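Local coordinates for protein VirX1 (Cyanophage Syn10, PDB 6QGM) that iodinates diverse substrates, probably as a flavin-dependent halogenase of the tryptophan halogenase family, at residues B[239-244]-B[331-336]; B[346-351]-B[394-399]; B[245-250]-B[402-407]. All blocks are in the same frame, centred on the assembly; numbering follows the deposited sequence.

Interaction 1. Residues B[239-244]-B[331-336]; sequences EAFSPF and GKRTRA
Glu239 and Arg335 form the charged end of this contact. The guanidinium comes side-on and gives one nitrogen to each carboxylate oxygen: NE of Arg335 lies 3.1 Å from OE2 of Glu239 in a nearly straight bond (173°), and NH2 of Arg335 lies 3.1 Å from OE1 of Glu239. The two planes stand 54° apart, and NE approaches OE2 from above the carboxylate plane. A bend at chi2 (59°) turns the Glu239 carboxylate to its partner. A second arginine serves the backbone instead: NH1 of Arg333 donates to O of Glu239 at 2.8 Å, while one face of its guanidinium rests on CB of Phe241.

Main-chain bonds run through the middle. Ser242 and Lys332 are a hydrogen-bonded antiparallel pair, with Ser242 N to Lys332 O at 2.7 Å and Lys332 N to Ser242 O at 3.0 Å. Strand 331-333 is the centre of a three-stranded antiparallel sheet and 241-243 is an outer strand. Pro243, which lacks an N-H, suits its non-hydrogen-bonded place opposite Gly331.

Apolar contacts gather at Gly331, whose bare CA lets two rings close on it. It makes a CH-pi contact over one face of Phe244, 3.5 Å from CA to the ring centroid, and CZ of Phe241 lies 3.4 Å from CA of Gly331. The Lys332 chain passes Ser242 CB and ends in salt bridges to Asp393 and Asp397.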
loop_
_atom_site.group_PDB
_atom_site.type_symbol
_atom_site.label_atom_id
_atom_site.label_comp_id
_atom_site.label_asym_id
_atom_site.label_seq_id
_atom_site.Cartn_x
_atom_site.Cartn_y
_atom_site.Cartn_z
ATOM N N GLU B 239 4.964 -9.574 30.326
ATOM C CA GLU B 239 5.035 -9.159 28.895
ATOM C C GLU B 239 6.468 -8.724 28.556
ATOM O O GLU B 239 7.029 -7.855 29.249
ATOM C CB GLU B 239 4.020 -8.061 28.562
ATOM C CG GLU B 239 3.727 -7.954 27.071
ATOM C CD GLU B 239 3.167 -9.213 26.425
ATOM O OE1 GLU B 239 2.670 -10.093 27.164
ATOM O OE2 GLU B 239 3.228 -9.324 25.190
ATOM N N ALA B 240 7.013 -9.323 27.498
ATOM C CA ALA B 240 8.367 -9.086 26.948
ATOM C C ALA B 240 8.547 -7.608 26.607
ATOM O O ALA B 240 7.548 -6.939 26.363
ATOM C CB ALA B 240 8.557 -9.943 25.718
ATOM N N PHE B 241 9.797 -7.162 26.513
ATOM C CA PHE B 241 10.193 -5.783 26.158
ATOM C C PHE B 241 11.048 -5.799 24.888
ATOM O O PHE B 241 12.119 -6.383 24.913
ATOM C CB PHE B 241 10.931 -5.161 27.345
ATOM C CG PHE B 241 11.330 -3.731 27.125
ATOM C CD1 PHE B 241 10.394 -2.707 27.232
ATOM C CD2 PHE B 241 12.638 -3.414 26.775
ATOM C CE1 PHE B 241 10.756 -1.395 27.001
ATOM C CE2 PHE B 241 12.997 -2.097 26.534
ATOM C CZ PHE B 241 12.048 -1.104 26.643
ATOM N N SER B 242 10.593 -5.153 23.808
ATOM C CA SER B 242 11.396 -4.905 22.575
ATOM C C SER B 242 12.154 -3.590 22.718
ATOM O O SER B 242 11.539 -2.529 22.671
ATOM C CB SER B 242 10.543 -4.863 21.329
ATOM O OG SER B 242 9.799 -6.054 21.161
ATOM N N PRO B 243 13.497 -3.599 22.868
ATOM C CA PRO B 243 14.274 -2.356 22.912
ATOM C C PRO B 243 14.393 -1.740 21.504
ATOM O O PRO B 243 14.215 -2.469 20.556
ATOM C CB PRO B 243 15.630 -2.816 23.469
ATOM C CG PRO B 243 15.762 -4.220 22.948
ATOM C CD PRO B 243 14.353 -4.790 22.980
ATOM N N PHE B 244 14.683 -0.436 21.407
ATOM C CA PHE B 244 14.875 0.297 20.129
ATOM C C PHE B 244 16.369 0.411 19.760
ATOM O O PHE B 244 16.687 1.219 18.843
ATOM C CB PHE B 244 14.281 1.707 20.210
ATOM C CG PHE B 244 12.776 1.795 20.327
ATOM C CD1 PHE B 244 11.962 0.999 19.539
ATOM C CD2 PHE B 244 12.178 2.701 21.193
ATOM C CE1 PHE B 244 10.583 1.086 19.638
ATOM C CE2 PHE B 244 10.799 2.784 21.288
ATOM C CZ PHE B 244 10.007 1.974 20.512
ATOM N N GLY B 331 12.129 1.581 24.402
ATOM C CA GLY B 331 11.453 0.502 23.667
ATOM C C GLY B 331 9.990 0.433 24.037
ATOM O O GLY B 331 9.436 1.447 24.497
ATOM N N LYS B 332 9.391 -0.740 23.849
ATOM C CA LYS B 332 7.956 -1.007 24.100
ATOM C C LYS B 332 7.807 -2.462 24.534
ATOM O O LYS B 332 8.596 -3.310 24.074
ATOM C CB LYS B 332 7.148 -0.817 22.815
ATOM C CG LYS B 332 7.862 -1.374 21.591
ATOM C CD LYS B 332 6.994 -1.688 20.428
ATOM C CE LYS B 332 7.701 -2.609 19.460
ATOM N NZ LYS B 332 6.937 -2.748 18.194
ATOM N N ARG B 333 6.807 -2.731 25.365
ATOM C CA ARG B 333 6.289 -4.099 25.572
ATOM C C ARG B 333 5.709 -4.579 24.232
ATOM O O ARG B 333 5.271 -3.733 23.408
ATOM C CB ARG B 333 5.243 -4.100 26.683
ATOM C CG ARG B 333 5.733 -3.549 28.013
ATOM C CD ARG B 333 6.727 -4.486 28.665
ATOM N NE ARG B 333 7.572 -3.820 29.645
ATOM C CZ ARG B 333 8.505 -4.441 30.346
ATOM N NH1 ARG B 333 8.690 -5.741 30.190
ATOM N NH2 ARG B 333 9.248 -3.771 31.198
ATOM N N THR B 334 5.697 -5.892 24.016
ATOM C CA THR B 334 5.192 -6.517 22.763
ATOM C C THR B 334 3.674 -6.314 22.673
ATOM O O THR B 334 3.127 -6.482 21.582
ATOM C CB THR B 334 5.646 -7.984 22.691
ATOM O OG1 THR B 334 5.152 -8.691 23.825
ATOM C CG2 THR B 334 7.150 -8.118 22.687
ATOM N N ARG B 335 3.030 -5.982 23.797
ATOM C CA ARG B 335 1.589 -5.658 23.879
ATOM C C ARG B 335 1.354 -4.729 25.064
ATOM O O ARG B 335 2.044 -4.887 26.087
ATOM C CB ARG B 335 0.754 -6.917 24.086
ATOM C CG ARG B 335 0.596 -7.773 22.841
ATOM C CD ARG B 335 -0.277 -8.982 23.112
ATOM N NE ARG B 335 0.299 -9.793 24.168
ATOM C CZ ARG B 335 -0.307 -10.808 24.760
ATOM N NH1 ARG B 335 -1.507 -11.196 24.369
ATOM N NH2 ARG B 335 0.305 -11.467 25.722
ATOM N N ALA B 336 0.382 -3.826 24.934
ATOM C CA ALA B 336 -0.026 -2.855 25.972
ATOM C C ALA B 336 -1.149 -3.452 26.829
ATOM O O ALA B 336 -1.114 -3.286 28.075
ATOM C CB ALA B 336 -0.473 -1.592 25.299
#

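Interaction 2. Residues B[346-351]-B[394-399]; sequences LSYGFI and HQIDSF
Ile396 reaches from its helix into the bend of 346-351, and its two branches carry most of the contact. At CB the side chain already points toward the other segment and then forks. The short branch, CG2, meets the end of the Tyr348 side chain, 3.8 Å from its OH. The long branch starts at CG1, which lies 3.7 Å from CD1 of Ile351 and 3.9 Å from CG1 of Ile351; the two isoleucines lie alongside each other, their chains running opposite ways. With CG1 anti to the backbone N (chi1 -158°) and the chain extended at chi2 (167°), the tip is carried up to the main chain. There CD1 of Ile396 touches Gly349 CA at 3.8 Å and Phe350 N at 3.8 Å, and it also meets the Tyr348 ring obliquely. Gly349 suits this spot because it has no CB to stand between the methyl and the backbone. Ile351 goes on to a second helix residue, its CD1 packing 3.4 Å from CB of Phe399 and crossing that side chain at about a right angle. No hydrogen bond joins the segments, as befits branched aliphatic chains in a buried layer. Helix 382-408 thus lies against the short, weakly bonded strand 349-350, an outer strand of the sheet whose central strand, 331-333, also meets Ile396 through Lys332, while helix 360-373 borders both segments through Thr361 and Leu360.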
loop_
_atom_site.group_PDB
_atom_site.type_symbol
_atom_site.label_atom_id
_atom_site.label_comp_id
_atom_site.label_asym_id
_atom_site.label_seq_id
_atom_site.Cartn_x
_atom_site.Cartn_y
_atom_site.Cartn_z
ATOM N N LEU B 346 5.085 4.826 30.868
ATOM C CA LEU B 346 6.426 4.215 30.712
ATOM C C LEU B 346 6.365 2.712 30.997
ATOM O O LEU B 346 7.264 2.004 30.518
ATOM C CB LEU B 346 7.414 4.936 31.637
ATOM C CG LEU B 346 7.591 6.442 31.393
ATOM C CD1 LEU B 346 9.004 6.870 31.761
ATOM C CD2 LEU B 346 7.304 6.844 29.950
ATOM N N SER B 347 5.337 2.236 31.706
ATOM C CA SER B 347 5.070 0.794 31.944
ATOM C C SER B 347 4.897 0.064 30.604
ATOM O O SER B 347 5.228 -1.136 30.542
ATOM C CB SER B 347 3.863 0.603 32.818
ATOM O OG SER B 347 2.732 1.205 32.227
ATOM N N TYR B 348 4.390 0.755 29.575
ATOM C CA TYR B 348 4.202 0.179 28.214
ATOM C C TYR B 348 5.411 0.495 27.332
ATOM O O TYR B 348 6.033 -0.458 26.794
ATOM C CB TYR B 348 2.923 0.660 27.527
ATOM C CG TYR B 348 2.939 0.386 26.043
ATOM C CD1 TYR B 348 2.925 -0.907 25.559
ATOM C CD2 TYR B 348 3.016 1.408 25.120
ATOM C CE1 TYR B 348 2.968 -1.191 24.208
ATOM C CE2 TYR B 348 3.071 1.158 23.759
ATOM C CZ TYR B 348 3.045 -0.145 23.294
ATOM O OH TYR B 348 3.080 -0.383 21.945
ATOM N N GLY B 349 5.725 1.779 27.147
ATOM C CA GLY B 349 6.733 2.220 26.153
ATOM C C GLY B 349 7.293 3.595 26.461
ATOM O O GLY B 349 6.710 4.336 27.297
ATOM N N PHE B 350 8.407 3.924 25.816
ATOM C CA PHE B 350 9.126 5.205 25.989
ATOM C C PHE B 350 10.028 5.415 24.768
ATOM O O PHE B 350 10.749 4.480 24.381
ATOM C CB PHE B 350 9.880 5.181 27.324
ATOM C CG PHE B 350 10.827 6.333 27.542
ATOM C CD1 PHE B 350 12.109 6.309 27.023
ATOM C CD2 PHE B 350 10.431 7.455 28.256
ATOM C CE1 PHE B 350 12.979 7.372 27.231
ATOM C CE2 PHE B 350 11.300 8.518 28.450
ATOM C CZ PHE B 350 12.570 8.468 27.947
ATOM N N ILE B 351 9.971 6.602 24.174
ATOM C CA ILE B 351 10.994 7.141 23.233
ATOM C C ILE B 351 11.687 8.296 23.949
ATOM O O ILE B 351 10.991 9.071 24.595
ATOM C CB ILE B 351 10.358 7.588 21.903
ATOM C CG1 ILE B 351 9.421 6.524 21.337
ATOM C CG2 ILE B 351 11.419 7.999 20.895
ATOM C CD1 ILE B 351 8.383 7.067 20.392
ATOM N N HIS B 394 1.788 0.587 16.414
ATOM C CA HIS B 394 2.043 1.314 15.137
ATOM C C HIS B 394 2.597 2.705 15.449
ATOM O O HIS B 394 3.580 3.122 14.800
ATOM C CB HIS B 394 0.778 1.420 14.268
ATOM C CG HIS B 394 1.092 1.704 12.833
ATOM N ND1 HIS B 394 1.484 2.947 12.390
ATOM C CD2 HIS B 394 1.122 0.898 11.756
ATOM C CE1 HIS B 394 1.744 2.900 11.105
ATOM N NE2 HIS B 394 1.538 1.650 10.689
ATOM N N GLN B 395 1.987 3.386 16.421
ATOM C CA GLN B 395 2.278 4.802 16.744
ATOM C C GLN B 395 3.705 4.926 17.284
ATOM O O GLN B 395 4.460 5.780 16.788
ATOM C CB GLN B 395 1.264 5.342 17.741
ATOM C CG GLN B 395 1.661 6.699 18.285
ATOM C CD GLN B 395 0.472 7.601 18.514
ATOM O OE1 GLN B 395 0.132 7.962 19.645
ATOM N NE2 GLN B 395 -0.160 7.980 17.411
ATOM N N ILE B 396 4.064 4.102 18.267
ATOM C CA ILE B 396 5.393 4.199 18.936
ATOM C C ILE B 396 6.488 3.754 17.956
ATOM O O ILE B 396 7.597 4.288 18.042
ATOM C CB ILE B 396 5.404 3.444 20.274
ATOM C CG1 ILE B 396 6.507 3.974 21.184
ATOM C CG2 ILE B 396 5.485 1.944 20.069
ATOM C CD1 ILE B 396 6.400 3.504 22.605
ATOM N N ASP B 397 6.174 2.861 17.019
ATOM C CA ASP B 397 7.122 2.446 15.947
ATOM C C ASP B 397 7.348 3.627 14.989
ATOM O O ASP B 397 8.529 3.896 14.632
ATOM C CB ASP B 397 6.632 1.195 15.207
ATOM C CG ASP B 397 7.026 -0.115 15.904
ATOM O OD1 ASP B 397 7.770 -0.064 16.941
ATOM O OD2 ASP B 397 6.612 -1.195 15.399
ATOM N N SER B 398 6.265 4.305 14.578
ATOM C CA SER B 398 6.301 5.528 13.739
ATOM C C SER B 398 7.219 6.559 14.387
ATOM O O SER B 398 8.185 7.006 13.737
ATOM C CB SER B 398 4.926 6.086 13.528
ATOM O OG SER B 398 4.122 5.162 12.815
ATOM N N PHE B 399 6.938 6.910 15.642
ATOM C CA PHE B 399 7.623 8.014 16.353
ATOM C C PHE B 399 9.089 7.648 16.580
ATOM O O PHE B 399 9.918 8.562 16.478
ATOM C CB PHE B 399 6.882 8.378 17.641
ATOM C CG PHE B 399 5.878 9.480 17.466
ATOM C CD1 PHE B 399 6.306 10.802 17.418
ATOM C CD2 PHE B 399 4.531 9.204 17.273
ATOM C CE1 PHE B 399 5.405 11.830 17.192
ATOM C CE2 PHE B 399 3.631 10.235 17.051
ATOM C CZ PHE B 399 4.070 11.542 17.030
#

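Interaction 3. Residues B[245-250]-B[402-407]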
loop_
_atom_site.group_PDB
_atom_site.type_symbol
_atom_site.label_atom_id
_atom_site.label_comp_id
_atom_site.label_asym_id
_atom_site.label_seq_id
_atom_site.Cartn_x
_atom_site.Cartn_y
_atom_site.Cartn_z
ATOM N N SER B 245 17.247 -0.361 20.425
ATOM C CA SER B 245 18.733 -0.204 20.398
ATOM C C SER B 245 19.307 -0.411 18.989
ATOM O O SER B 245 20.470 -0.005 18.763
ATOM C CB SER B 245 19.425 -1.094 21.400
ATOM O OG SER B 245 18.770 -2.337 21.506
ATOM N N LYS B 246 18.535 -1.002 18.075
ATOM C CA LYS B 246 18.956 -1.198 16.667
ATOM C C LYS B 246 18.935 0.118 15.881
ATOM O O LYS B 246 19.699 0.169 14.909
ATOM C CB LYS B 246 18.119 -2.314 16.033
ATOM C CG LYS B 246 18.798 -3.683 16.100
ATOM C CD LYS B 246 17.982 -4.877 16.594
ATOM C CE LYS B 246 18.912 -5.879 17.242
ATOM N NZ LYS B 246 18.289 -7.222 17.322
ATOM N N LYS B 247 18.154 1.135 16.278
ATOM C CA LYS B 247 18.125 2.456 15.565
ATOM C C LYS B 247 18.391 3.640 16.516
ATOM O O LYS B 247 18.793 4.740 16.016
ATOM C CB LYS B 247 16.800 2.657 14.821
ATOM C CG LYS B 247 15.555 2.468 15.674
ATOM C CD LYS B 247 14.304 2.388 14.866
ATOM C CE LYS B 247 13.090 2.465 15.746
ATOM N NZ LYS B 247 11.861 2.340 14.937
ATOM N N LEU B 248 18.154 3.466 17.816
ATOM C CA LEU B 248 18.389 4.513 18.838
ATOM C C LEU B 248 19.365 3.966 19.883
ATOM O O LEU B 248 19.017 2.985 20.560
ATOM C CB LEU B 248 17.043 4.908 19.460
ATOM C CG LEU B 248 16.051 5.561 18.511
ATOM C CD1 LEU B 248 14.659 5.589 19.126
ATOM C CD2 LEU B 248 16.511 6.968 18.151
ATOM N N ALA B 249 20.523 4.609 20.018
ATOM C CA ALA B 249 21.656 4.136 20.845
ATOM C C ALA B 249 21.475 4.540 22.314
ATOM O O ALA B 249 22.158 3.960 23.156
ATOM C CB ALA B 249 22.941 4.675 20.276
ATOM N N ASN B 250 20.602 5.499 22.610
ATOM C CA ASN B 250 20.506 6.134 23.952
ATOM C C ASN B 250 19.743 5.202 24.898
ATOM O O ASN B 250 18.609 4.865 24.609
ATOM C CB ASN B 250 19.930 7.555 23.845
ATOM C CG ASN B 250 20.839 8.476 23.063
ATOM O OD1 ASN B 250 22.028 8.206 22.952
ATOM N ND2 ASN B 250 20.298 9.565 22.532
ATOM N N PHE B 402 10.903 8.247 13.379
ATOM C CA PHE B 402 10.995 9.716 13.177
ATOM C C PHE B 402 12.162 10.263 14.005
ATOM O O PHE B 402 12.996 11.030 13.478
ATOM C CB PHE B 402 9.664 10.391 13.519
ATOM C CG PHE B 402 9.678 11.893 13.372
ATOM C CD1 PHE B 402 10.318 12.526 12.314
ATOM C CD2 PHE B 402 9.012 12.681 14.290
ATOM C CE1 PHE B 402 10.313 13.914 12.209
ATOM C CE2 PHE B 402 9.013 14.065 14.191
ATOM C CZ PHE B 402 9.667 14.682 13.158
ATOM N N VAL B 403 12.243 9.855 15.272
ATOM C CA VAL B 403 13.320 10.286 16.213
ATOM C C VAL B 403 14.664 9.796 15.648
ATOM O O VAL B 403 15.603 10.588 15.633
ATOM C CB VAL B 403 13.039 9.786 17.647
ATOM C CG1 VAL B 403 14.229 9.927 18.567
ATOM C CG2 VAL B 403 11.846 10.497 18.239
ATOM N N ALA B 404 14.739 8.557 15.150
ATOM C CA ALA B 404 15.970 7.978 14.567
ATOM C C ALA B 404 16.457 8.838 13.387
ATOM O O ALA B 404 17.689 8.962 13.226
ATOM C CB ALA B 404 15.742 6.542 14.148
ATOM N N MET B 405 15.540 9.435 12.610
ATOM C CA MET B 405 15.887 10.242 11.413
ATOM C C MET B 405 16.667 11.501 11.808
ATOM O O MET B 405 17.485 11.947 10.993
ATOM C CB MET B 405 14.630 10.627 10.631
ATOM C CG MET B 405 14.071 9.490 9.809
ATOM S SD MET B 405 12.761 9.987 8.693
ATOM C CE MET B 405 12.362 8.421 7.920
ATOM N N HIS B 406 16.442 12.039 13.010
ATOM C CA HIS B 406 17.169 13.221 13.561
ATOM C C HIS B 406 18.673 12.939 13.650
ATOM O O HIS B 406 19.463 13.890 13.495
ATOM C CB HIS B 406 16.657 13.606 14.956
ATOM C CG HIS B 406 15.247 14.090 14.995
ATOM N ND1 HIS B 406 14.192 13.334 14.541
ATOM C CD2 HIS B 406 14.710 15.227 15.470
ATOM C CE1 HIS B 406 13.064 14.003 14.706
ATOM N NE2 HIS B 406 13.360 15.164 15.278
ATOM N N TYR B 407 19.041 11.690 13.934
ATOM C CA TYR B 407 20.445 11.230 14.069
ATOM C C TYR B 407 20.983 10.854 12.686
ATOM O O TYR B 407 22.076 11.296 12.313
ATOM C CB TYR B 407 20.535 10.032 15.025
ATOM C CG TYR B 407 20.155 10.307 16.459
ATOM C CD1 TYR B 407 21.039 10.923 17.318
ATOM C CD2 TYR B 407 18.926 9.917 16.964
ATOM C CE1 TYR B 407 20.714 11.174 18.642
ATOM C CE2 TYR B 407 18.574 10.159 18.278
ATOM C CZ TYR B 407 19.474 10.792 19.123
ATOM O OH TYR B 407 19.151 11.032 20.430
#
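The Asn250 amide and the Tyr407 hydroxyl meet beside one carboxylate, that of Glu352. Asn250 ND2 bonds to OE1 of Glu352 and Tyr407 OH to its OE2, while Asn250 OD1 is engaged by the hydroxyl of Tyr417. ND2 of Asn250 and OH of Tyr407 are 2.8 Å apart, but the angle is too poor for a hydrogen bond. Their planes are nearly perpendicular, 81° between amide and ring. An amide and a phenol suit this buried place because Glu352 gives each of them a partner.

The rest is apolar. Leu248 spends one methyl on three helix residues: its CD2 lies 3.8 Å from Val403 CG1, 3.8 Å from Ala404 CA and 3.8 Å from Tyr407 CE2. The small Ala404 lets the loop come close, its CB 4.1 Å from CB of Lys247. Beyond CG the Lys247 chain runs extended, taking NZ along the helix to a salt bridge with Asp401 and a hydrogen bond with Ser400.

The loop that joins strands 241-243 and 252-258 is thereby laid on one side of helix 382-408; helix 416-424 touches Ala249 and Tyr407, and helix 441-451 reaches Ala404 through Trp442.

Overall arrangement
From the N terminus, 239-244 runs directly into 245-250, so interactions 1 and 3 open side by side. The chain then passes through several strands of the seven-stranded sheet before 331-336 returns and closes interaction 1. Interaction 2 opens soon after at 346-351 and closes at 394-399 on helix 382-408; a few residues on, the same helix closes interaction 3 at 402-407. Interactions 1 and 3 therefore cross, interactions 1 and 2 follow in series, and interaction 2 falls wholly within the span of interaction 3. Strands 331-333 and 349-350 are neighbours, so the first two contacts share the three-stranded sheet, while the last two fasten that sheet and its outgoing loop to one helix.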